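Local atomic coordinates of D-glucosaminate-6-phosphate ammonia lyase (Salmonella typhimurium, PDB entry 7LCE), a protein that belongs to the selenocysteine synthase-like family of pyridoxal-phosphate-dependent proteins with an aminotransferase-type fold and carries its cofactor covalently attached. Residues V45-D48 / A49-K53; S27-A30 / P31-Q35; G168-I172 / D173-Q177; F215-P218 / T219-F222. All coordinates share one frame; numbering follows the deposited sequence.

Contact 1 of 4, residues V45-D48 / A49-K53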
loop_
_atom_site.group_PDB
_atom_site.type_symbol
_atom_site.label_atom_id
_atom_site.label_comp_id
_atom_site.label_asym_id
_atom_site.label_seq_id
_atom_site.Cartn_x
_atom_site.Cartn_y
_atom_site.Cartn_z
ATOM N N VAL A 45 -22.089 -44.642 -19.916
ATOM C CA VAL A 45 -21.506 -45.210 -18.707
ATOM C C VAL A 45 -21.625 -44.181 -17.595
ATOM O O VAL A 45 -21.593 -42.974 -17.841
ATOM C CB VAL A 45 -20.034 -45.637 -18.946
ATOM C CG1 VAL A 45 -19.168 -44.427 -19.261
ATOM C CG2 VAL A 45 -19.491 -46.399 -17.748
ATOM N N GLU A 46 -21.768 -44.664 -16.364
ATOM C CA GLU A 46 -21.741 -43.795 -15.194
ATOM C C GLU A 46 -20.313 -43.311 -14.971
ATOM O O GLU A 46 -19.437 -44.095 -14.589
ATOM C CB GLU A 46 -22.272 -44.541 -13.973
ATOM C CG GLU A 46 -23.667 -45.115 -14.164
ATOM C CD GLU A 46 -24.147 -45.897 -12.959
ATOM O OE1 GLU A 46 -23.326 -46.609 -12.344
ATOM O OE2 GLU A 46 -25.346 -45.796 -12.625
ATOM N N ILE A 47 -20.073 -42.022 -15.228
ATOM C CA ILE A 47 -18.707 -41.506 -15.257
ATOM C C ILE A 47 -18.032 -41.668 -13.902
ATOM O O ILE A 47 -16.840 -41.990 -13.824
ATOM C CB ILE A 47 -18.702 -40.038 -15.720
ATOM C CG1 ILE A 47 -19.093 -39.945 -17.196
ATOM C CG2 ILE A 47 -17.338 -39.408 -15.497
ATOM C CD1 ILE A 47 -17.977 -40.344 -18.137
ATOM N N ASP A 48 -18.779 -41.461 -12.812
ATOM C CA ASP A 48 -18.187 -41.597 -11.483
ATOM C C ASP A 48 -17.613 -42.994 -11.275
ATOM O O ASP A 48 -16.543 -43.152 -10.675
ATOM C CB ASP A 48 -19.223 -41.276 -10.403
ATOM C CG ASP A 48 -20.431 -42.196 -10.456
ATOM O OD1 ASP A 48 -20.761 -42.683 -11.557
ATOM O OD2 ASP A 48 -21.043 -42.439 -9.393
ATOM N N ALA A 49 -18.304 -44.021 -11.779
ATOM C CA ALA A 49 -17.803 -45.386 -11.683
ATOM C C ALA A 49 -16.673 -45.653 -12.667
ATOM O O ALA A 49 -15.766 -46.438 -12.367
ATOM C CB ALA A 49 -18.941 -46.382 -11.912
ATOM N N LEU A 50 -16.722 -45.036 -13.851
ATOM C CA LEU A 50 -15.646 -45.217 -14.821
ATOM C C LEU A 50 -14.355 -44.558 -14.348
ATOM O O LEU A 50 -13.266 -45.107 -14.543
ATOM C CB LEU A 50 -16.071 -44.660 -16.178
ATOM C CG LEU A 50 -15.065 -44.867 -17.309
ATOM C CD1 LEU A 50 -14.842 -46.348 -17.568
ATOM C CD2 LEU A 50 -15.538 -44.160 -18.563
ATOM N N VAL A 51 -14.456 -43.373 -13.739
ATOM C CA VAL A 51 -13.274 -42.705 -13.200
ATOM C C VAL A 51 -12.657 -43.543 -12.091
ATOM O O VAL A 51 -11.432 -43.679 -11.996
ATOM C CB VAL A 51 -13.632 -41.293 -12.699
ATOM C CG1 VAL A 51 -12.487 -40.720 -11.870
ATOM C CG2 VAL A 51 -13.971 -40.379 -13.865
ATOM N N GLU A 52 -13.500 -44.110 -11.231
ATOM C CA GLU A 52 -13.007 -44.894 -10.106
ATOM C C GLU A 52 -12.345 -46.176 -10.595
ATOM O O GLU A 52 -11.226 -46.503 -10.185
ATOM C CB GLU A 52 -14.175 -45.199 -9.160
ATOM C CG GLU A 52 -13.792 -45.687 -7.774
ATOM C CD GLU A 52 -13.105 -44.603 -6.956
ATOM O OE1 GLU A 52 -13.159 -43.423 -7.367
ATOM O OE2 GLU A 52 -12.519 -44.929 -5.901
ATOM N N LYS A 53 -13.017 -46.896 -11.499
ATOM C CA LYS A 53 -12.519 -48.180 -11.990
ATOM C C LYS A 53 -11.261 -48.024 -12.840
ATOM O O LYS A 53 -10.323 -48.824 -12.718
ATOM C CB LYS A 53 -13.615 -48.891 -12.787
ATOM C CG LYS A 53 -13.344 -50.363 -13.070
ATOM C CD LYS A 53 -13.261 -51.151 -11.769
ATOM C CE LYS A 53 -13.231 -52.654 -12.007
ATOM N NZ LYS A 53 -13.174 -53.429 -10.732
#
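Val45 and Leu50 meet where helix 47-62 starts and form a hydrophobic staple across the N-cap residue Glu46. Val45 CG1 lies 3.7 Å from Leu50 CD2, and the two side chains cross at about a right angle. Beside this pair, Ile47 CG2 touches Val51 CG2 at 3.9 Å. Val51 reaches it because CG2 lies beside its own backbone N and anti to the carbonyl carbon. The backbone turn beneath these apolar pairs sets their spacing. The carbonyl O of Glu46 accepts from Leu50 N at 3.0 Å, with the donor in the carbonyl plane. The same Glu46 O takes a weak second bond from Ala49 N. Next, Val51 N binds Ile47 O at 2.8 Å, almost straight at 167°. Glu52 N then binds Asp48 O at 3.2 Å, coming from above the carbonyl plane. Asp48 folds its carboxylate against the backbone, with CG between its own N and carbonyl carbon (chi1 60°). This brings OD1 to 2.8 Å from Ala49 N, a weak bond with a bent N-H angle of 128°. Farther out, helix 248-262 packs on Leu50 and Val51 through Met251. Glu46 OE2 is bound by Tyr330 OH of the second subunit, and Glu52 OE1 pairs with Lys234. The Asp48 carboxylate lies beside the Ala49 N-H in the first turn, so its negative charge would be expected to interact favourably with the positive end of the helix dipole.

Contact 2 of 4, residues S27-A30 / P31-Q35; sequences SSVA and PEVMQ
Val29 packs on Val33 and Met34 where a loop runs into helix 31-41, with Ala30 as its N-cap residue and Pro31 in the first turn. Val29 and Met34, on either side of the N-cap in sequence, form a hydrophobic staple, and Val33 adds to it. The polar part is all backbone. Ala30 O accepts from Met34 N at 3.1 Å with an N-H angle of 161°. Val33 N gives the same oxygen a weak, strongly bent bond. Ala30 has no side-chain acceptor, and its carbonyl O takes both bonds. In the apolar part, Val29 CG1, anti to its backbone N at chi1 -174°, reaches Val33 CB at 3.8 Å. Met34 bends at chi2 and chi3 and crosses Val29 at about a right angle. Ala30 CB lies 4.1 Å from Val33 CG2. Beyond the turn, Val33 rests on Ala257 and Asn260 of helix 248-262, and Val29 rests on Pro218. Met34 also packs on Ala41 of the second subunit, and Val29 O accepts from Ser42 OG of that subunit. The start of the helix is thus part of a subunit interface. The methionine sulfur completes the apolar set: Met34 SD stands 3.7 Å from Val29 CG1.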
loop_
_atom_site.group_PDB
_atom_site.type_symbol
_atom_site.label_atom_id
_atom_site.label_comp_id
_atom_site.label_asym_id
_atom_site.label_seq_id
_atom_site.Cartn_x
_atom_site.Cartn_y
_atom_site.Cartn_z
ATOM N N SER A 27 1.601 -40.134 -31.736
ATOM C CA SER A 27 1.629 -41.589 -31.808
ATOM C C SER A 27 0.599 -42.111 -32.800
ATOM O O SER A 27 -0.281 -41.384 -33.269
ATOM C CB SER A 27 1.377 -42.209 -30.431
ATOM O OG SER A 27 0.098 -41.842 -29.938
ATOM N N SER A 28 0.734 -43.402 -33.115
ATOM C CA SER A 28 -0.200 -44.144 -33.957
ATOM C C SER A 28 -0.841 -45.239 -33.115
ATOM O O SER A 28 -0.168 -46.193 -32.711
ATOM C CB SER A 28 0.511 -44.742 -35.170
ATOM O OG SER A 28 -0.399 -45.457 -35.990
ATOM N N VAL A 29 -2.145 -45.115 -32.866
ATOM C CA VAL A 29 -2.831 -46.058 -31.991
ATOM C C VAL A 29 -3.006 -47.397 -32.695
ATOM O O VAL A 29 -3.285 -47.459 -33.901
ATOM C CB VAL A 29 -4.184 -45.478 -31.545
ATOM C CG1 VAL A 29 -4.835 -46.386 -30.514
ATOM C CG2 VAL A 29 -3.997 -44.078 -30.986
ATOM N N ALA A 30 -2.836 -48.481 -31.939
ATOM C CA ALA A 30 -3.013 -49.819 -32.479
ATOM C C ALA A 30 -4.486 -50.075 -32.800
ATOM O O ALA A 30 -5.378 -49.566 -32.114
ATOM C CB ALA A 30 -2.507 -50.867 -31.493
ATOM N N PRO A 31 -4.766 -50.862 -33.843
ATOM C CA PRO A 31 -6.173 -51.117 -34.208
ATOM C C PRO A 31 -6.980 -51.813 -33.123
ATOM O O PRO A 31 -8.175 -51.523 -32.977
ATOM C CB PRO A 31 -6.050 -51.986 -35.468
ATOM C CG PRO A 31 -4.703 -51.658 -36.024
ATOM C CD PRO A 31 -3.828 -51.425 -34.829
ATOM N N GLU A 32 -6.374 -52.730 -32.363
ATOM C CA GLU A 32 -7.109 -53.382 -31.282
ATOM C C GLU A 32 -7.533 -52.381 -30.214
ATOM O O GLU A 32 -8.608 -52.515 -29.620
ATOM C CB GLU A 32 -6.276 -54.507 -30.661
ATOM C CG GLU A 32 -5.670 -55.488 -31.658
ATOM C CD GLU A 32 -4.217 -55.195 -31.977
ATOM O OE1 GLU A 32 -3.903 -54.051 -32.372
ATOM O OE2 GLU A 32 -3.385 -56.115 -31.827
ATOM N N VAL A 33 -6.702 -51.369 -29.954
ATOM C CA VAL A 33 -7.058 -50.367 -28.956
ATOM C C VAL A 33 -8.194 -49.484 -29.461
ATOM O O VAL A 33 -9.120 -49.152 -28.711
ATOM C CB VAL A 33 -5.819 -49.541 -28.566
ATOM C CG1 VAL A 33 -6.179 -48.492 -27.535
ATOM C CG2 VAL A 33 -4.734 -50.456 -28.024
ATOM N N MET A 34 -8.154 -49.097 -30.741
ATOM C CA MET A 34 -9.226 -48.274 -31.290
ATOM C C MET A 34 -10.543 -49.038 -31.360
ATOM O O MET A 34 -11.615 -48.422 -31.313
ATOM C CB MET A 34 -8.843 -47.736 -32.668
ATOM C CG MET A 34 -7.835 -46.595 -32.628
ATOM S SD MET A 34 -8.226 -45.341 -31.382
ATOM C CE MET A 34 -9.676 -44.568 -32.094
ATOM N N GLN A 35 -10.489 -50.367 -31.489
ATOM C CA GLN A 35 -11.711 -51.162 -31.400
ATOM C C GLN A 35 -12.368 -50.980 -30.039
ATOM O O GLN A 35 -13.586 -50.792 -29.942
ATOM C CB GLN A 35 -11.403 -52.639 -31.645
ATOM C CG GLN A 35 -11.116 -53.016 -33.085
ATOM C CD GLN A 35 -10.933 -54.513 -33.259
ATOM O OE1 GLN A 35 -11.318 -55.301 -32.393
ATOM N NE2 GLN A 35 -10.344 -54.911 -34.379
#

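Contact 3 of 4, residues G168-I172 / D173-Q177; sequences GMLSI and DDFVQ
Asp174 turns back from the first turn of helix 172-181 to grip Ser171. Its CB lies 3.4 Å from Ser171 O. Its CG is anti to the carbonyl carbon (chi1 -71°), which swings the carboxylate toward the serine, and CG comes to 3.5 Å from Ser171 OG. At the tip, OD2 accepts from Ser171 N at 3.2 Å with an N-H angle of 156°. That donor meets OD2 on the anti side, 20° out of the carboxylate plane. Ser171 OG also gives OD2 a weak bond of 3.0 Å. Leu170 CD2 lies against the same oxygen at 3.7 Å. The other oxygen, OD1, has a long, weak ion pair with Arg142. In return, Asp174 N donates weakly to Ser171 OG at 3.3 Å. Leu170 CB approaches Phe175 CE1 obliquely at 4.2 Å, a hydrophobic staple, while Ser171 O lies at the edge of that ring. Phe175 meets Tyr158 edge-to-face and packs on Leu109 of strand 105-109 and Leu156 of strand 153-159, in the main sheet. The helix start therefore seats its apolar side on the sheet. Ser171 and Asp174 form a capping box at the N-terminus of the helix, joined by the staple.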
loop_
_atom_site.group_PDB
_atom_site.type_symbol
_atom_site.label_atom_id
_atom_site.label_comp_id
_atom_site.label_asym_id
_atom_site.label_seq_id
_atom_site.Cartn_x
_atom_site.Cartn_y
_atom_site.Cartn_z
ATOM N N GLY A 168 24.921 -32.168 -12.640
ATOM C CA GLY A 168 24.892 -31.058 -11.713
ATOM C C GLY A 168 23.592 -30.881 -10.964
ATOM O O GLY A 168 23.520 -30.016 -10.080
ATOM N N MET A 169 22.571 -31.669 -11.276
ATOM C CA MET A 169 21.265 -31.556 -10.647
ATOM C C MET A 169 21.132 -32.564 -9.512
ATOM O O MET A 169 21.886 -33.535 -9.418
ATOM C CB MET A 169 20.150 -31.767 -11.674
ATOM C CG MET A 169 20.184 -30.781 -12.832
ATOM S SD MET A 169 19.885 -29.075 -12.333
ATOM C CE MET A 169 21.543 -28.400 -12.402
ATOM N N LEU A 170 20.156 -32.314 -8.643
ATOM C CA LEU A 170 19.897 -33.201 -7.521
ATOM C C LEU A 170 19.229 -34.488 -7.997
ATOM O O LEU A 170 18.607 -34.545 -9.061
ATOM C CB LEU A 170 19.017 -32.503 -6.485
ATOM C CG LEU A 170 19.631 -31.279 -5.809
ATOM C CD1 LEU A 170 18.595 -30.554 -4.966
ATOM C CD2 LEU A 170 20.816 -31.693 -4.957
ATOM N N SER A 171 19.367 -35.531 -7.185
ATOM C CA SER A 171 18.770 -36.817 -7.505
ATOM C C SER A 171 17.315 -36.858 -7.058
ATOM O O SER A 171 16.859 -36.040 -6.256
ATOM C CB SER A 171 19.549 -37.948 -6.839
ATOM O OG SER A 171 19.424 -37.875 -5.430
ATOM N N ILE A 172 16.580 -37.838 -7.593
ATOM C CA ILE A 172 15.191 -38.030 -7.182
ATOM C C ILE A 172 15.114 -38.366 -5.699
ATOM O O ILE A 172 14.130 -38.030 -5.029
ATOM C CB ILE A 172 14.523 -39.116 -8.051
ATOM C CG1 ILE A 172 13.070 -39.337 -7.624
ATOM C CG2 ILE A 172 15.316 -40.417 -7.996
ATOM C CD1 ILE A 172 12.199 -38.108 -7.765
ATOM N N ASP A 173 16.148 -39.018 -5.161
ATOM C CA ASP A 173 16.166 -39.329 -3.734
ATOM C C ASP A 173 16.190 -38.057 -2.897
ATOM O O ASP A 173 15.537 -37.981 -1.850
ATOM C CB ASP A 173 17.372 -40.210 -3.402
ATOM C CG ASP A 173 17.312 -41.563 -4.083
ATOM O OD1 ASP A 173 16.208 -42.142 -4.168
ATOM O OD2 ASP A 173 18.372 -42.049 -4.533
ATOM N N ASP A 174 16.940 -37.047 -3.344
ATOM C CA ASP A 174 17.021 -35.791 -2.605
ATOM C C ASP A 174 15.652 -35.132 -2.481
ATOM O O ASP A 174 15.305 -34.598 -1.421
ATOM C CB ASP A 174 18.011 -34.849 -3.289
ATOM C CG ASP A 174 19.451 -35.300 -3.128
ATOM O OD1 ASP A 174 19.842 -35.670 -2.000
ATOM O OD2 ASP A 174 20.188 -35.289 -4.138
ATOM N N PHE A 175 14.860 -35.157 -3.555
ATOM C CA PHE A 175 13.530 -34.562 -3.499
ATOM C C PHE A 175 12.605 -35.332 -2.563
ATOM O O PHE A 175 11.849 -34.725 -1.795
ATOM C CB PHE A 175 12.936 -34.481 -4.902
ATOM C CG PHE A 175 13.290 -33.219 -5.626
ATOM C CD1 PHE A 175 14.527 -33.077 -6.229
ATOM C CD2 PHE A 175 12.395 -32.165 -5.686
ATOM C CE1 PHE A 175 14.862 -31.916 -6.887
ATOM C CE2 PHE A 175 12.724 -31.001 -6.342
ATOM C CZ PHE A 175 13.960 -30.876 -6.945
ATOM N N VAL A 176 12.648 -36.667 -2.607
ATOM C CA VAL A 176 11.787 -37.470 -1.741
ATOM C C VAL A 176 12.077 -37.170 -0.276
ATOM O O VAL A 176 11.159 -36.970 0.530
ATOM C CB VAL A 176 11.957 -38.969 -2.049
ATOM C CG1 VAL A 176 11.111 -39.799 -1.100
ATOM C CG2 VAL A 176 11.576 -39.259 -3.488
ATOM N N GLN A 177 13.360 -37.126 0.090
ATOM C CA GLN A 177 13.725 -36.905 1.484
ATOM C C GLN A 177 13.278 -35.528 1.960
ATOM O O GLN A 177 12.729 -35.390 3.060
ATOM C CB GLN A 177 15.235 -37.072 1.662
ATOM C CG GLN A 177 15.749 -38.461 1.326
ATOM C CD GLN A 177 17.251 -38.582 1.487
ATOM O OE1 GLN A 177 17.855 -37.896 2.312
ATOM N NE2 GLN A 177 17.865 -39.451 0.692
#

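Contact 4 of 4, residues F215-P218 / T219-F222; sequences FNAP and TSGF
Ser220 OG donates to Pro218 O at 2.7 Å, closing a short turn of the chain just before strand 221-225. The C=O...donor angle is 167°, so the hydroxyl approaches almost straight off the end of the carbonyl. Ser220 OG sits between its own backbone N and carbonyl carbon (chi1 60°), and this torsion points it back at the carbonyl two residues earlier. Ala217 CB packs on the same hydroxyl oxygen at 3.8 Å. The bond gives this buried hydroxyl a polar partner.

The other meeting across the turn is aromatic. Phe215 CE2 lies 4.0 Å from both Phe222 CE1 and Phe222 CZ. It comes at the edge of the Phe222 ring, near that ring's plane, while Phe222 approaches the Phe215 ring obliquely. The two side chains cross at about a right angle. The chain turns back between them, with its two halves running 124° apart, and this brings residues seven positions apart together. Thr219, near the bend, turns its OG1 to Glu249 OE2 of the second subunit.

The same loop holds Lys213, which carries the pyridoxal phosphate, two residues before Phe215. Phe215 also meets Tyr261 edge-to-face. Phe222 joins strand 206-210 by backbone bonds to Tyr209 and packs on Val58 of helix 47-62. Pro218 rests on Val33 of helix 31-41, while Ala217, Ser220 and Phe222 lie against helix 248-262.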
loop_
_atom_site.group_PDB
_atom_site.type_symbol
_atom_site.label_atom_id
_atom_site.label_comp_id
_atom_site.label_asym_id
_atom_site.label_seq_id
_atom_site.Cartn_x
_atom_site.Cartn_y
_atom_site.Cartn_z
ATOM N N PHE A 215 2.976 -44.979 -24.628
ATOM C CA PHE A 215 2.262 -46.243 -24.765
ATOM C C PHE A 215 1.365 -46.283 -25.998
ATOM O O PHE A 215 0.491 -47.150 -26.091
ATOM C CB PHE A 215 1.459 -46.517 -23.494
ATOM C CG PHE A 215 2.229 -46.247 -22.233
ATOM C CD1 PHE A 215 3.242 -47.103 -21.830
ATOM C CD2 PHE A 215 1.967 -45.120 -21.472
ATOM C CE1 PHE A 215 3.961 -46.854 -20.677
ATOM C CE2 PHE A 215 2.685 -44.864 -20.320
ATOM C CZ PHE A 215 3.684 -45.731 -19.925
ATOM N N ASN A 216 1.584 -45.380 -26.952
ATOM C CA ASN A 216 0.863 -45.349 -28.225
ATOM C C ASN A 216 -0.644 -45.486 -28.015
ATOM O O ASN A 216 -1.305 -46.376 -28.557
ATOM C CB ASN A 216 1.390 -46.431 -29.168
ATOM C CG ASN A 216 2.753 -46.096 -29.729
ATOM O OD1 ASN A 216 3.779 -46.402 -29.123
ATOM N ND2 ASN A 216 2.773 -45.452 -30.891
ATOM N N ALA A 217 -1.179 -44.582 -27.206
ATOM C CA ALA A 217 -2.578 -44.563 -26.826
ATOM C C ALA A 217 -3.291 -43.391 -27.483
ATOM O O ALA A 217 -2.649 -42.441 -27.944
ATOM C CB ALA A 217 -2.725 -44.448 -25.302
ATOM N N PRO A 218 -4.621 -43.427 -27.565
ATOM C CA PRO A 218 -5.353 -42.217 -27.940
ATOM C C PRO A 218 -5.063 -41.116 -26.932
ATOM O O PRO A 218 -4.634 -41.373 -25.805
ATOM C CB PRO A 218 -6.822 -42.656 -27.901
ATOM C CG PRO A 218 -6.832 -43.874 -27.046
ATOM C CD PRO A 218 -5.533 -44.560 -27.338
ATOM N N THR A 219 -5.293 -39.873 -27.359
ATOM C CA THR A 219 -4.900 -38.694 -26.594
ATOM C C THR A 219 -5.314 -38.801 -25.134
ATOM O O THR A 219 -6.503 -38.711 -24.810
ATOM C CB THR A 219 -5.509 -37.443 -27.215
ATOM O OG1 THR A 219 -5.152 -37.399 -28.599
ATOM C CG2 THR A 219 -4.987 -36.200 -26.517
ATOM N N SER A 220 -4.338 -38.984 -24.250
ATOM C CA SER A 220 -4.624 -39.287 -22.856
ATOM C C SER A 220 -3.361 -39.087 -22.032
ATOM O O SER A 220 -2.254 -38.973 -22.564
ATOM C CB SER A 220 -5.140 -40.718 -22.696
ATOM O OG SER A 220 -4.177 -41.647 -23.156
ATOM N N GLY A 221 -3.553 -39.053 -20.717
ATOM C CA GLY A 221 -2.483 -39.014 -19.740
ATOM C C GLY A 221 -3.067 -39.436 -18.413
ATOM O O GLY A 221 -4.285 -39.551 -18.260
ATOM N N PHE A 222 -2.192 -39.687 -17.443
ATOM C CA PHE A 222 -2.695 -40.089 -16.139
ATOM C C PHE A 222 -1.750 -39.653 -15.030
ATOM O O PHE A 222 -0.544 -39.498 -15.236
ATOM C CB PHE A 222 -2.942 -41.603 -16.082
ATOM C CG PHE A 222 -1.737 -42.439 -16.416
ATOM C CD1 PHE A 222 -1.432 -42.739 -17.734
ATOM C CD2 PHE A 222 -0.935 -42.956 -15.415
ATOM C CE1 PHE A 222 -0.336 -43.521 -18.048
ATOM C CE2 PHE A 222 0.163 -43.739 -15.724
ATOM C CZ PHE A 222 0.462 -44.022 -17.042
#

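Contacts 1, 2 and 3 are helix starts, whereas contact 4 is a loop entering a strand. Contact 4 is the buried one, its centre about 9 Å from the centre of the chain, and contact 3 lies at the surface. Contacts 1 and 2 are partly buried, begin successive helices and both touch the second subunit. No other chain of the assembly reaches contact 3. All three helix starts have a hydrophobic staple and a carbonyl of the N-cap residue taking bonds; contact 3 adds a side-chain capping box. Contacts 2 and 4 touch directly, Val29 CG2 lying 3.5 Å from Pro218 N. Helix 248-262 packs against contacts 1, 2 and 4.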